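Local coordinates for protein 6-phosphogluconate dehydratase (Shewanella oneidensis, PDB 2GP4) that catalyses, as a 6-phosphogluconate dehydratase, the dehydration of 6-phosphogluconate to 2-keto-3-deoxy-6-phosphogluconate, and is captured here in its iron-sulfur-cluster-free apo form, at residues L144-R149 / S609-P614; R149-M154 / E602-L607; E548-G553 / T588-R593. All coordinates share one frame; numbering follows the deposited sequence.

Contact 1 (L144-R149 / S609-P614); sequences LSLLSR and SNLSSP
L611 points its side chain at the first turn of helix 145-160, where L146 and L147 receive it with one methyl each. L146 and L611 face each other tip to tip, L146 CD1 lying 4.1 Å from L611 CD2. L147 comes to the same methyl at a slant, its CD2 being 3.9 Å from L611 CD2 and slightly farther from L611 CD1. One branch of L611 thus rests on two consecutive helix residues. The two leucines reach it by different first torsions: in L146, CG stands anti to the backbone N (chi1 -159°), whereas in L147 it stands anti to the carbonyl carbon (chi1 -82°). That difference brings neighbouring side chains, which leave a helix in different directions, onto a common target. All three are buried, and leucine suits the place because its forked end offers methyls without polar atoms to satisfy. The contact lies where the largely helical N-terminal part of this dehydratase meets the C-terminal part built mainly of beta-sheet; L611 belongs to the loop after helix 605-609, and L147 also packs on L607 and R608 of that helix. The other methyl of L146, CD2, sits 4.0 Å above the guanidinium plane of R149, over its centre, and so covers one face of that flat group. R149 in turn bonds the carbonyl of G617 through NH2 and H326 through NH1. On another side of the turn, S148 OG donates to S145 O at 2.6 Å, which gives the hydroxyl a partner inside its own helix.

Contact 2 (R149-M154 / E602-L607); sequences REVIAM and ELFGVL
V151 meets the edge of the F604 ring, but the helix run that carries it begins with a charged pair. R149 grips its neighbour E150 side-on, with NE 2.9 Å and NH2 3.0 Å from E150 OE2. Both nitrogens use one oxygen and come from the same face of the carboxylate: NE on the anti side, fairly near its plane, NH2 from well above it. The oxygen itself lies close to the guanidinium plane. This salt bridge should lower the cost of burying both charges, and E150 OE1 has its own donor in the backbone N of S620. V151 follows and carries the contact. Its CG2 is 3.6 Å from F604 CE2, near the plane of the ring, and the two side chains cross at about a right angle. With CG1 anti to the backbone N (chi1 178°), CG2 is the branch left on the side of the phenylalanine. The same methyl makes a looser approach to L607 CD1, at 4.5 Å. A beta-branched valine fits because its short, stiff side chain puts a methyl at the ring edge with little freedom to swing away. One turn farther on, the selenomethionine at M154 is directed toward the second segment, and its SE stays 4.6 Å from L607 CD1, a marginal approach at an exposed position. F604 occupies the N-cap position of helix 605-609, and its side chain also packs on L144 and L147. The N-terminal start of this short helix, from the C-terminal family region, thus packs on the side of helix 145-160 of the N-terminal region, joining the two.

Contact 3 (E548-G553 / T588-R593); sequences EAIDGG and TEIDLR
Apolar contact alone joins A549 and I550 to I590 and L592. I590 extends its CD1 to A549 CB, at 3.8 Å; with CG1 anti to the carbonyl carbon (chi1 -59°) and the chain extended beyond it, the isoleucine presents its end methyl. Alanine suits the receiving place, since a single methyl on a buried turn lets the longer side chain come close. I550 CG2 lies 3.7 Å from L592 CD1, the two side chains crossing at a slant, and makes a looser approach to I590 CD1 at 4.5 Å. The gamma methyl does this touching because CG1 of I550 is tucked between the backbone N and the carbonyl carbon (chi1 68°).

Polar bonds work within each segment. G553 N bonds E548 O and G552 N bonds A549 O, both at 3.0 Å, the paired 6→1 and 5→2 bonds of a Schellman motif. G552 has the left-handed backbone conformation this motif needs, where a CB would press on the preceding carbonyl, and a CB on G553 would run into E548 O. Within the other segment, R593 NH1 pairs with D591 OD1 in a salt bridge at 3.1 Å whose hydrogen bond is weak, between two exposed side chains.

The turn follows strand 541-546, and the second segment lies between helices 579-584 and 605-609, all in the C-terminal family region. Helix 499-502 touches both partners: I550 packs on K500 and A501, and L592 on A501. E548 OE1 accepts from the backbone N of K500, while D551 forms a salt bridge with the K500 side chain.

How the contacts relate
Contact 1 is the buried one, contact 2 lies toward the surface and contact 3 is partly buried, farthest from the centre of the chain. Contacts 1 and 2 share R149 and helix 145-160, and touch directly, since L147 packs on both F604 and L607; together they join the N- and C-terminal family regions. Contact 3 works wholly within the C-terminal region and touches neither. All three interfaces are apolar: leucine methyls in contact 1, an aromatic edge in contact 2, and mixed aliphatic groups in contact 3. K500 connects contacts 1 and 3, its NZ bonding both L611 O and D551 OD2.

Contact 1 (L144-R149 / S609-P614)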
loop_
_atom_site.group_PDB
_atom_site.type_symbol
_atom_site.label_atom_id
_atom_site.label_comp_id
_atom_site.label_asym_id
_atom_site.label_seq_id
_atom_site.Cartn_x
_atom_site.Cartn_y
_atom_site.Cartn_z
ATOM N N LEU A 144 1.255 12.143 12.452
ATOM C CA LEU A 144 2.605 12.212 11.875
ATOM C C LEU A 144 2.977 10.980 11.039
ATOM O O LEU A 144 4.049 10.939 10.422
ATOM C CB LEU A 144 3.658 12.395 12.978
ATOM C CG LEU A 144 3.658 13.639 13.870
ATOM C CD1 LEU A 144 4.883 13.622 14.779
ATOM C CD2 LEU A 144 3.610 14.924 13.047
ATOM N N SER A 145 2.094 9.984 11.032
ATOM C CA SER A 145 2.344 8.697 10.397
ATOM C C SER A 145 2.628 8.782 8.891
ATOM O O SER A 145 3.588 8.187 8.399
ATOM C CB SER A 145 1.176 7.753 10.671
ATOM O OG SER A 145 1.205 6.636 9.804
ATOM N N LEU A 146 1.789 9.508 8.169
ATOM C CA LEU A 146 2.004 9.713 6.748
ATOM C C LEU A 146 3.254 10.574 6.543
ATOM O O LEU A 146 4.094 10.273 5.689
ATOM C CB LEU A 146 0.790 10.401 6.124
ATOM C CG LEU A 146 0.517 10.323 4.616
ATOM C CD1 LEU A 146 0.100 11.702 4.137
ATOM C CD2 LEU A 146 1.685 9.796 3.774
ATOM N N LEU A 147 3.365 11.635 7.343
ATOM C CA LEU A 147 4.478 12.556 7.271
ATOM C C LEU A 147 5.829 11.901 7.537
ATOM O O LEU A 147 6.846 12.362 7.014
ATOM C CB LEU A 147 4.260 13.716 8.244
ATOM C CG LEU A 147 3.350 14.849 7.765
ATOM C CD1 LEU A 147 2.863 15.661 8.944
ATOM C CD2 LEU A 147 4.072 15.728 6.741
ATOM N N SER A 148 5.843 10.838 8.344
ATOM C CA SER A 148 7.083 10.115 8.644
ATOM C C SER A 148 7.667 9.373 7.437
ATOM O O SER A 148 8.869 9.117 7.393
ATOM C CB SER A 148 6.887 9.139 9.805
ATOM O OG SER A 148 6.001 8.096 9.446
ATOM N N ARG A 149 6.817 9.021 6.476
ATOM C CA ARG A 149 7.289 8.459 5.210
ATOM C C ARG A 149 8.201 9.454 4.499
ATOM O O ARG A 149 9.267 9.084 4.013
ATOM C CB ARG A 149 6.123 8.073 4.295
ATOM C CG ARG A 149 6.566 7.542 2.935
ATOM C CD ARG A 149 5.411 7.491 1.959
ATOM N NE ARG A 149 5.086 8.811 1.416
ATOM C CZ ARG A 149 4.048 9.071 0.623
ATOM N NH1 ARG A 149 3.198 8.109 0.270
ATOM N NH2 ARG A 149 3.855 10.310 0.190
ATOM N N SER A 609 1.691 21.101 4.848
ATOM C CA SER A 609 1.041 22.106 4.029
ATOM C C SER A 609 1.268 21.888 2.529
ATOM O O SER A 609 0.483 22.370 1.711
ATOM C CB SER A 609 1.547 23.486 4.434
ATOM O OG SER A 609 0.786 24.480 3.809
ATOM N N ASN A 610 2.335 21.165 2.188
ATOM C CA ASN A 610 2.706 20.886 0.803
ATOM C C ASN A 610 2.410 19.452 0.347
ATOM O O ASN A 610 2.783 19.056 -0.753
ATOM C CB ASN A 610 4.184 21.223 0.577
ATOM C CG ASN A 610 4.416 22.708 0.343
ATOM O OD1 ASN A 610 4.128 23.226 -0.733
ATOM N ND2 ASN A 610 4.944 23.395 1.351
ATOM N N LEU A 611 1.736 18.678 1.190
ATOM C CA LEU A 611 1.330 17.320 0.827
ATOM C C LEU A 611 0.372 17.345 -0.361
ATOM O O LEU A 611 -0.616 18.085 -0.366
ATOM C CB LEU A 611 0.680 16.618 2.015
ATOM C CG LEU A 611 1.425 15.572 2.859
ATOM C CD1 LEU A 611 2.955 15.598 2.715
ATOM C CD2 LEU A 611 0.988 15.664 4.333
ATOM N N SER A 612 0.676 16.547 -1.377
ATOM C CA SER A 612 -0.177 16.485 -2.556
ATOM C C SER A 612 -1.401 15.617 -2.278
ATOM O O SER A 612 -1.563 15.087 -1.185
ATOM C CB SER A 612 0.611 15.988 -3.775
ATOM O OG SER A 612 0.930 14.616 -3.662
ATOM N N SER A 613 -2.277 15.503 -3.268
ATOM C CA SER A 613 -3.496 14.720 -3.147
ATOM C C SER A 613 -3.164 13.236 -2.977
ATOM O O SER A 613 -2.157 12.764 -3.516
ATOM C CB SER A 613 -4.313 14.902 -4.414
ATOM O OG SER A 613 -3.593 14.382 -5.520
ATOM N N PRO A 614 -4.003 12.495 -2.226
ATOM C CA PRO A 614 -3.866 11.036 -2.131
ATOM C C PRO A 614 -3.630 10.325 -3.474
ATOM O O PRO A 614 -2.797 9.416 -3.549
ATOM C CB PRO A 614 -5.201 10.610 -1.518
ATOM C CG PRO A 614 -5.585 11.776 -0.663
ATOM C CD PRO A 614 -5.110 12.999 -1.387
#

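Contact 2 (R149-M154 / E602-L607)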
loop_
_atom_site.group_PDB
_atom_site.type_symbol
_atom_site.label_atom_id
_atom_site.label_comp_id
_atom_site.label_asym_id
_atom_site.label_seq_id
_atom_site.Cartn_x
_atom_site.Cartn_y
_atom_site.Cartn_z
ATOM N N ARG A 149 6.817 9.021 6.476
ATOM C CA ARG A 149 7.289 8.459 5.210
ATOM C C ARG A 149 8.201 9.454 4.499
ATOM O O ARG A 149 9.267 9.084 4.013
ATOM C CB ARG A 149 6.123 8.073 4.295
ATOM C CG ARG A 149 6.566 7.542 2.935
ATOM C CD ARG A 149 5.411 7.491 1.959
ATOM N NE ARG A 149 5.086 8.811 1.416
ATOM C CZ ARG A 149 4.048 9.071 0.623
ATOM N NH1 ARG A 149 3.198 8.109 0.270
ATOM N NH2 ARG A 149 3.855 10.310 0.190
ATOM N N GLU A 150 7.777 10.716 4.455
ATOM C CA GLU A 150 8.560 11.769 3.819
ATOM C C GLU A 150 9.877 11.983 4.567
ATOM O O GLU A 150 10.936 12.183 3.941
ATOM C CB GLU A 150 7.756 13.072 3.725
ATOM C CG GLU A 150 6.403 12.932 2.997
ATOM C CD GLU A 150 6.572 12.582 1.529
ATOM O OE1 GLU A 150 6.792 13.508 0.722
ATOM O OE2 GLU A 150 6.500 11.382 1.183
ATOM N N VAL A 151 9.810 11.910 5.899
ATOM C CA VAL A 151 10.991 12.063 6.741
ATOM C C VAL A 151 11.981 10.923 6.493
ATOM O O VAL A 151 13.173 11.177 6.331
ATOM C CB VAL A 151 10.627 12.191 8.241
ATOM C CG1 VAL A 151 11.890 12.297 9.102
ATOM C CG2 VAL A 151 9.729 13.396 8.470
ATOM N N ILE A 152 11.478 9.685 6.446
ATOM C CA ILE A 152 12.290 8.481 6.139
ATOM C C ILE A 152 12.968 8.580 4.761
ATOM O O ILE A 152 14.151 8.264 4.624
ATOM C CB ILE A 152 11.439 7.165 6.242
ATOM C CG1 ILE A 152 11.087 6.866 7.705
ATOM C CG2 ILE A 152 12.161 5.957 5.612
ATOM C CD1 ILE A 152 9.843 6.003 7.882
ATOM N N ALA A 153 12.206 9.019 3.757
ATOM C CA ALA A 153 12.725 9.283 2.414
ATOM C C ALA A 153 13.903 10.266 2.414
ATOM O O ALA A 153 14.919 10.033 1.757
ATOM C CB ALA A 153 11.606 9.795 1.502
HETATM N N MSE A 154 13.754 11.361 3.153
HETATM C CA MSE A 154 14.797 12.372 3.249
HETATM C C MSE A 154 15.998 11.849 4.019
HETATM O O MSE A 154 17.142 12.081 3.625
HETATM C CB MSE A 154 14.261 13.649 3.902
HETATM C CG MSE A 154 13.134 14.269 3.129
HETATM SE SE MSE A 154 12.420 15.867 3.967
HETATM C CE MSE A 154 13.130 17.166 2.742
ATOM N N GLU A 602 4.465 20.975 15.387
ATOM C CA GLU A 602 5.072 22.273 15.052
ATOM C C GLU A 602 6.145 22.143 13.975
ATOM O O GLU A 602 6.407 23.092 13.233
ATOM C CB GLU A 602 5.753 22.894 16.280
ATOM C CG GLU A 602 5.033 22.737 17.575
ATOM C CD GLU A 602 5.224 21.371 18.196
ATOM O OE1 GLU A 602 6.353 21.049 18.630
ATOM O OE2 GLU A 602 4.225 20.627 18.263
ATOM N N LEU A 603 6.776 20.975 13.920
ATOM C CA LEU A 603 7.945 20.767 13.079
ATOM C C LEU A 603 7.595 20.464 11.629
ATOM O O LEU A 603 8.447 20.597 10.759
ATOM C CB LEU A 603 8.834 19.659 13.662
ATOM C CG LEU A 603 9.295 19.827 15.120
ATOM C CD1 LEU A 603 10.101 18.623 15.571
ATOM C CD2 LEU A 603 10.094 21.110 15.332
ATOM N N PHE A 604 6.342 20.091 11.375
ATOM C CA PHE A 604 5.935 19.507 10.098
ATOM C C PHE A 604 4.990 20.387 9.291
ATOM O O PHE A 604 4.491 19.957 8.256
ATOM C CB PHE A 604 5.237 18.165 10.333
ATOM C CG PHE A 604 6.114 17.110 10.937
ATOM C CD1 PHE A 604 6.385 17.105 12.299
ATOM C CD2 PHE A 604 6.647 16.107 10.147
ATOM C CE1 PHE A 604 7.182 16.122 12.859
ATOM C CE2 PHE A 604 7.447 15.125 10.696
ATOM C CZ PHE A 604 7.716 15.128 12.055
ATOM N N GLY A 605 4.738 21.604 9.769
ATOM C CA GLY A 605 3.798 22.525 9.131
ATOM C C GLY A 605 4.067 22.761 7.659
ATOM O O GLY A 605 3.138 22.826 6.858
ATOM N N VAL A 606 5.348 22.875 7.317
ATOM C CA VAL A 606 5.797 23.159 5.961
ATOM C C VAL A 606 5.630 21.939 5.043
ATOM O O VAL A 606 5.248 22.076 3.871
ATOM C CB VAL A 606 7.263 23.684 5.992
ATOM C CG1 VAL A 606 8.097 23.191 4.806
ATOM C CG2 VAL A 606 7.281 25.204 6.110
ATOM N N LEU A 607 5.904 20.754 5.585
ATOM C CA LEU A 607 5.717 19.514 4.850
ATOM C C LEU A 607 4.244 19.171 4.699
ATOM O O LEU A 607 3.794 18.861 3.592
ATOM C CB LEU A 607 6.454 18.350 5.521
ATOM C CG LEU A 607 7.973 18.248 5.415
ATOM C CD1 LEU A 607 8.418 16.927 6.026
ATOM C CD2 LEU A 607 8.464 18.371 3.961
#

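Contact 3 (E548-G553 / T588-R593)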
loop_
_atom_site.group_PDB
_atom_site.type_symbol
_atom_site.label_atom_id
_atom_site.label_comp_id
_atom_site.label_asym_id
_atom_site.label_seq_id
_atom_site.Cartn_x
_atom_site.Cartn_y
_atom_site.Cartn_z
ATOM N N GLU A 548 -9.611 17.968 -0.756
ATOM C CA GLU A 548 -9.999 17.935 0.653
ATOM C C GLU A 548 -10.674 19.246 1.067
ATOM O O GLU A 548 -10.682 20.214 0.294
ATOM C CB GLU A 548 -8.812 17.583 1.569
ATOM C CG GLU A 548 -7.677 18.596 1.659
ATOM C CD GLU A 548 -6.641 18.198 2.714
ATOM O OE1 GLU A 548 -5.572 17.658 2.345
ATOM O OE2 GLU A 548 -6.898 18.408 3.923
ATOM N N ALA A 549 -11.258 19.264 2.265
ATOM C CA ALA A 549 -12.031 20.419 2.731
ATOM C C ALA A 549 -11.229 21.723 2.677
ATOM O O ALA A 549 -11.664 22.690 2.047
ATOM C CB ALA A 549 -12.597 20.174 4.130
ATOM N N ILE A 550 -10.052 21.737 3.297
ATOM C CA ILE A 550 -9.223 22.950 3.343
ATOM C C ILE A 550 -8.535 23.299 2.013
ATOM O O ILE A 550 -7.927 24.365 1.888
ATOM C CB ILE A 550 -8.185 22.932 4.507
ATOM C CG1 ILE A 550 -7.107 21.868 4.281
ATOM C CG2 ILE A 550 -8.891 22.777 5.868
ATOM C CD1 ILE A 550 -5.824 22.158 5.026
ATOM N N ASP A 551 -8.632 22.405 1.028
ATOM C CA ASP A 551 -8.193 22.713 -0.332
ATOM C C ASP A 551 -9.329 23.295 -1.184
ATOM O O ASP A 551 -9.157 23.539 -2.377
ATOM C CB ASP A 551 -7.580 21.481 -1.009
ATOM C CG ASP A 551 -6.068 21.407 -0.839
ATOM O OD1 ASP A 551 -5.402 22.461 -0.927
ATOM O OD2 ASP A 551 -5.539 20.292 -0.634
ATOM N N GLY A 552 -10.487 23.513 -0.564
ATOM C CA GLY A 552 -11.628 24.139 -1.233
ATOM C C GLY A 552 -12.572 23.157 -1.896
ATOM O O GLY A 552 -13.421 23.547 -2.693
ATOM N N GLY A 553 -12.424 21.879 -1.562
ATOM C CA GLY A 553 -13.273 20.832 -2.124
ATOM C C GLY A 553 -14.721 20.990 -1.705
ATOM O O GLY A 553 -15.014 21.444 -0.590
ATOM N N THR A 588 -17.848 26.696 6.093
ATOM C CA THR A 588 -17.546 26.982 7.492
ATOM C C THR A 588 -16.044 26.855 7.753
ATOM O O THR A 588 -15.356 26.040 7.133
ATOM C CB THR A 588 -18.330 26.073 8.469
ATOM O OG1 THR A 588 -18.097 24.695 8.148
ATOM C CG2 THR A 588 -19.826 26.370 8.402
ATOM N N GLU A 589 -15.544 27.680 8.668
ATOM C CA GLU A 589 -14.128 27.696 9.001
ATOM C C GLU A 589 -13.813 26.532 9.932
ATOM O O GLU A 589 -14.380 26.425 11.026
ATOM C CB GLU A 589 -13.765 29.029 9.656
ATOM C CG GLU A 589 -12.278 29.350 9.697
ATOM C CD GLU A 589 -11.986 30.670 10.404
ATOM O OE1 GLU A 589 -10.901 31.249 10.159
ATOM O OE2 GLU A 589 -12.835 31.131 11.204
ATOM N N ILE A 590 -12.923 25.651 9.484
ATOM C CA ILE A 590 -12.480 24.533 10.309
ATOM C C ILE A 590 -11.325 24.970 11.214
ATOM O O ILE A 590 -10.310 25.488 10.737
ATOM C CB ILE A 590 -12.089 23.295 9.459
ATOM C CG1 ILE A 590 -13.279 22.838 8.609
ATOM C CG2 ILE A 590 -11.603 22.157 10.363
ATOM C CD1 ILE A 590 -12.943 21.819 7.556
ATOM N N ASP A 591 -11.507 24.763 12.518
ATOM C CA ASP A 591 -10.523 25.131 13.528
ATOM C C ASP A 591 -9.449 24.060 13.656
ATOM O O ASP A 591 -9.653 23.047 14.328
ATOM C CB ASP A 591 -11.209 25.357 14.882
ATOM C CG ASP A 591 -10.242 25.831 15.961
ATOM O OD1 ASP A 591 -9.218 26.454 15.617
ATOM O OD2 ASP A 591 -10.513 25.585 17.157
ATOM N N LEU A 592 -8.299 24.295 13.029
ATOM C CA LEU A 592 -7.223 23.306 13.010
ATOM C C LEU A 592 -6.094 23.604 13.993
ATOM O O LEU A 592 -5.067 22.928 13.981
ATOM C CB LEU A 592 -6.656 23.167 11.594
ATOM C CG LEU A 592 -7.585 22.587 10.531
ATOM C CD1 LEU A 592 -7.206 23.136 9.161
ATOM C CD2 LEU A 592 -7.555 21.065 10.562
ATOM N N ARG A 593 -6.298 24.606 14.842
ATOM C CA ARG A 593 -5.279 25.065 15.791
ATOM C C ARG A 593 -4.650 23.943 16.614
ATOM O O ARG A 593 -3.438 23.939 16.839
ATOM C CB ARG A 593 -5.850 26.159 16.705
ATOM C CG ARG A 593 -5.821 27.559 16.084
ATOM C CD ARG A 593 -7.117 28.331 16.335
ATOM N NE ARG A 593 -7.286 28.747 17.726
ATOM C CZ ARG A 593 -8.464 28.935 18.320
ATOM N NH1 ARG A 593 -9.594 28.724 17.654
ATOM N NH2 ARG A 593 -8.512 29.320 19.591
#